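Local coordinates for putative sensory box/GGDEF family protein (Vibrio parahaemolyticus, PDB 3LID) that probably makes cyclic di-GMP from GTP through its GGDEF domain, the present fragment being its extracellular sensor domain of the PDC fold, at residues R111-Y121 / W133-K141. Residues are numbered along the deposited sequence; the frame is centred on the assembly and turned at random.
Sequences RDKSAREYFKY and WGIELERDK. With PO4 (phosphate ion), chain C; EDO (1,2-ethanediol), chain H.
A phosphate pocket, consistent with the ligand pocket that PDC (Cache) sensor domains have between the sheet and the segments covering it, is built here from loop and first helical turn 111-121 and segment 133-141, on the broken strand 131-140. The ion probably came from the crystallisation liquor, yet both segments grip it. Phosphate O4 accepts from the backbone N of Arg-139 (2.9 Å) and from Arg-116 NH1, with a weaker bond from Arg-116 NH2; O2 takes Lys-113 NZ at 2.7 Å and the Tyr-118 hydroxyl. Bends at chi2 and chi3 fold the Arg-116 chain back, so that its guanidinium lies with Tyr-118 CE2 over the centre of one face and Arg-139 CG near the rim of the other. In its own plane, Arg-116 NH2 reaches the anti side of Glu-136 OE2 at 2.8 Å. This salt bridge is fairly straight (165°) and, together with the phosphate O4 bonds at the same group, fixes how the guanidinium is turned. Such a basic lining would be consistent with an anionic ligand, though none is known here, and Arg-83, Arg-153 and Asn-171 of the central antiparallel sheet complete the site. Glu-136 is steered in turn by Trp-133, whose NE1 donates to OE1 almost straight (172°) from above the carboxylate plane, while water 2 links OE2 to the backbone N of Tyr-118. Helix 117-124 covers one face of the indole: Tyr-118 CB makes a CH-pi contact 3.5 Å from the centroid of the Trp-133 five-membered ring, and Tyr-121 CB meets Trp-133 CZ3 obliquely. Beyond the phosphate, Arg-111 NH1 forms a salt bridge to Asp-140 OD1 at 2.7 Å, approaching from above the carboxylate plane; Arg-111 NE is held by Glu-91.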
# COMPACT_ATOMS: atom_id res chain seq x y z
N ARG A 111 1.57 -0.02 -22.73
CA ARG A 111 2.99 0.38 -22.85
C ARG A 111 3.92 -0.79 -22.64
O ARG A 111 3.56 -1.84 -22.09
CB ARG A 111 3.32 1.36 -21.73
CG ARG A 111 2.69 2.75 -21.90
CD ARG A 111 1.30 2.88 -21.24
NE ARG A 111 1.06 2.24 -19.91
CZ ARG A 111 1.13 2.83 -18.71
NH1 ARG A 111 1.48 4.12 -18.55
NH2 ARG A 111 0.85 2.11 -17.65
N ASP A 112 5.14 -0.59 -23.14
CA ASP A 112 6.20 -1.58 -22.88
C ASP A 112 6.86 -1.27 -21.53
O ASP A 112 7.52 -0.23 -21.38
CB ASP A 112 7.25 -1.37 -24.01
CG ASP A 112 8.46 -2.21 -23.84
OD1 ASP A 112 8.62 -2.95 -22.85
OD2 ASP A 112 9.25 -2.14 -24.79
N LYS A 113 6.68 -2.17 -20.54
CA LYS A 113 7.16 -1.98 -19.18
C LYS A 113 8.44 -2.74 -18.93
O LYS A 113 8.87 -2.94 -17.79
CB LYS A 113 6.11 -2.45 -18.19
CG LYS A 113 4.92 -1.55 -18.23
CD LYS A 113 5.16 -0.24 -17.43
CE LYS A 113 4.01 0.73 -17.66
NZ LYS A 113 4.09 1.94 -16.71
N SER A 114 9.05 -3.23 -20.03
CA SER A 114 10.20 -4.10 -19.84
C SER A 114 11.42 -3.48 -19.16
O SER A 114 12.26 -4.26 -18.62
CB SER A 114 10.59 -4.76 -21.16
OG SER A 114 11.07 -3.74 -22.03
N ALA A 115 11.55 -2.14 -19.14
CA ALA A 115 12.70 -1.50 -18.49
C ALA A 115 12.52 -1.37 -16.96
O ALA A 115 13.49 -1.11 -16.24
CB ALA A 115 12.93 -0.12 -19.05
N ARG A 116 11.31 -1.65 -16.46
CA ARG A 116 11.05 -1.46 -15.05
C ARG A 116 11.65 -2.57 -14.22
O ARG A 116 11.58 -3.74 -14.58
CB ARG A 116 9.57 -1.46 -14.80
CG ARG A 116 8.91 -0.10 -15.36
CD ARG A 116 9.41 1.16 -14.66
NE ARG A 116 8.91 1.24 -13.24
CZ ARG A 116 7.67 1.62 -12.91
NH1 ARG A 116 6.73 1.94 -13.86
NH2 ARG A 116 7.32 1.63 -11.57
N GLU A 117 12.22 -2.19 -13.07
CA GLU A 117 12.78 -3.25 -12.22
C GLU A 117 11.76 -4.25 -11.71
O GLU A 117 12.08 -5.41 -11.49
CB GLU A 117 13.55 -2.58 -11.07
CG GLU A 117 14.79 -1.78 -11.60
CD GLU A 117 15.90 -2.69 -12.24
OE1 GLU A 117 15.90 -3.93 -12.04
OE2 GLU A 117 16.75 -2.18 -13.02
N TYR A 118 10.50 -3.83 -11.56
CA TYR A 118 9.52 -4.75 -11.02
C TYR A 118 9.26 -5.80 -12.05
O TYR A 118 8.95 -6.95 -11.71
CB TYR A 118 8.22 -4.03 -10.56
CG TYR A 118 7.27 -3.52 -11.64
CD1 TYR A 118 6.50 -4.40 -12.43
CD2 TYR A 118 7.14 -2.14 -11.87
CE1 TYR A 118 5.62 -3.90 -13.39
CE2 TYR A 118 6.25 -1.63 -12.83
CZ TYR A 118 5.53 -2.54 -13.61
OH TYR A 118 4.64 -2.02 -14.50
N PHE A 119 9.41 -5.43 -13.34
CA PHE A 119 9.21 -6.39 -14.40
C PHE A 119 10.36 -7.38 -14.47
O PHE A 119 10.14 -8.59 -14.57
CB PHE A 119 9.03 -5.73 -15.78
CG PHE A 119 8.93 -6.75 -16.86
CD1 PHE A 119 7.80 -7.54 -16.97
CD2 PHE A 119 10.02 -6.96 -17.70
CE1 PHE A 119 7.73 -8.50 -17.99
CE2 PHE A 119 9.94 -7.95 -18.72
CZ PHE A 119 8.83 -8.68 -18.83
N LYS A 120 11.58 -6.89 -14.38
CA LYS A 120 12.70 -7.82 -14.37
C LYS A 120 12.62 -8.77 -13.18
O LYS A 120 12.99 -9.94 -13.28
CB LYS A 120 13.98 -6.98 -14.30
CG LYS A 120 14.14 -6.11 -15.60
CD LYS A 120 15.40 -5.24 -15.58
CE LYS A 120 15.39 -4.39 -16.84
NZ LYS A 120 16.53 -3.44 -16.79
N TYR A 121 12.16 -8.26 -12.02
CA TYR A 121 11.92 -9.15 -10.85
C TYR A 121 10.84 -10.22 -11.17
O TYR A 121 11.01 -11.43 -10.96
CB TYR A 121 11.54 -8.30 -9.63
CG TYR A 121 11.22 -9.21 -8.44
CD1 TYR A 121 12.22 -9.99 -7.88
CD2 TYR A 121 9.94 -9.30 -7.94
CE1 TYR A 121 11.95 -10.85 -6.78
CE2 TYR A 121 9.64 -10.18 -6.88
CZ TYR A 121 10.64 -10.92 -6.30
OH TYR A 121 10.29 -11.77 -5.27
N TRP A 133 6.45 -6.64 -5.36
CA TRP A 133 7.52 -5.67 -5.45
C TRP A 133 7.35 -4.69 -4.25
O TRP A 133 6.22 -4.48 -3.76
CB TRP A 133 7.40 -4.91 -6.79
CG TRP A 133 8.55 -4.01 -7.09
CD1 TRP A 133 8.49 -2.68 -7.30
CD2 TRP A 133 9.92 -4.42 -7.29
NE1 TRP A 133 9.78 -2.20 -7.58
CE2 TRP A 133 10.66 -3.24 -7.56
CE3 TRP A 133 10.58 -5.66 -7.18
CZ2 TRP A 133 12.05 -3.25 -7.81
CZ3 TRP A 133 12.00 -5.70 -7.43
CH2 TRP A 133 12.71 -4.49 -7.71
N GLY A 134 8.48 -4.13 -3.77
CA GLY A 134 8.38 -3.07 -2.69
C GLY A 134 7.53 -1.88 -3.17
O GLY A 134 7.47 -1.53 -4.36
N ILE A 135 6.91 -1.19 -2.23
CA ILE A 135 6.09 -0.01 -2.55
C ILE A 135 6.90 1.01 -3.35
O ILE A 135 8.04 1.31 -3.00
CB ILE A 135 5.57 0.62 -1.24
CG1 ILE A 135 4.53 -0.37 -0.65
CG2 ILE A 135 4.86 1.97 -1.56
CD1 ILE A 135 4.18 -0.01 0.84
N GLU A 136 6.32 1.47 -4.47
CA GLU A 136 7.05 2.32 -5.44
C GLU A 136 6.02 3.10 -6.21
O GLU A 136 4.91 2.57 -6.54
CB GLU A 136 7.81 1.41 -6.40
CG GLU A 136 8.48 2.12 -7.52
CD GLU A 136 9.27 1.08 -8.33
OE1 GLU A 136 10.34 0.65 -7.88
OE2 GLU A 136 8.83 0.67 -9.41
N LEU A 137 6.35 4.35 -6.49
CA LEU A 137 5.36 5.23 -7.18
C LEU A 137 5.14 4.72 -8.61
O LEU A 137 6.05 4.22 -9.27
CB LEU A 137 5.96 6.65 -7.28
CG LEU A 137 6.17 7.27 -5.89
CD1 LEU A 137 6.92 8.60 -5.91
CD2 LEU A 137 4.82 7.49 -5.25
N GLU A 138 3.92 4.88 -9.08
CA GLU A 138 3.60 4.57 -10.50
C GLU A 138 4.26 5.52 -11.51
O GLU A 138 4.45 6.71 -11.21
CB GLU A 138 2.13 4.64 -10.69
CG GLU A 138 1.46 3.44 -9.94
CD GLU A 138 -0.06 3.34 -10.15
OE1 GLU A 138 -0.68 4.32 -10.54
OE2 GLU A 138 -0.71 2.24 -9.92
N ARG A 139 4.58 4.96 -12.67
CA ARG A 139 5.14 5.79 -13.75
C ARG A 139 4.44 5.45 -15.09
O ARG A 139 3.90 4.35 -15.26
CB ARG A 139 6.64 5.49 -13.92
CG ARG A 139 7.48 6.02 -12.70
CD ARG A 139 9.01 5.74 -12.80
NE ARG A 139 9.64 6.35 -11.61
CZ ARG A 139 10.27 7.52 -11.51
NH1 ARG A 139 10.45 8.34 -12.56
NH2 ARG A 139 10.77 7.86 -10.29
N ASP A 140 4.53 6.42 -16.02
CA ASP A 140 4.06 6.27 -17.44
C ASP A 140 5.26 6.67 -18.28
O ASP A 140 5.73 7.81 -18.18
CB ASP A 140 2.98 7.33 -17.77
CG ASP A 140 1.73 7.23 -16.98
OD1 ASP A 140 1.27 6.10 -16.66
OD2 ASP A 140 1.12 8.32 -16.76
N LYS A 141 5.74 5.74 -19.12
CA LYS A 141 6.94 5.97 -19.97
C LYS A 141 8.08 6.54 -19.15
O LYS A 141 8.75 7.54 -19.52
CB LYS A 141 6.53 6.90 -21.13
CG LYS A 141 5.61 6.12 -22.08
CD LYS A 141 5.04 7.04 -23.14
CE LYS A 141 5.26 6.39 -24.47
NZ LYS A 141 6.73 6.55 -24.56
P PO4 C . 3.28 1.10 -13.03
O1 PO4 C . 1.99 1.87 -13.37
O2 PO4 C . 3.71 0.54 -14.39
O3 PO4 C . 3.03 -0.04 -12.09
O4 PO4 C . 4.34 2.05 -12.49
C1 EDO H . 8.24 6.50 -2.46
O1 EDO H . 8.58 6.84 -1.06
C2 EDO H . 7.22 5.39 -2.44
O2 EDO H . 7.86 4.18 -1.99
O HOH W 1 1.17 3.64 -15.22
O HOH W 2 10.26 -0.82 -11.05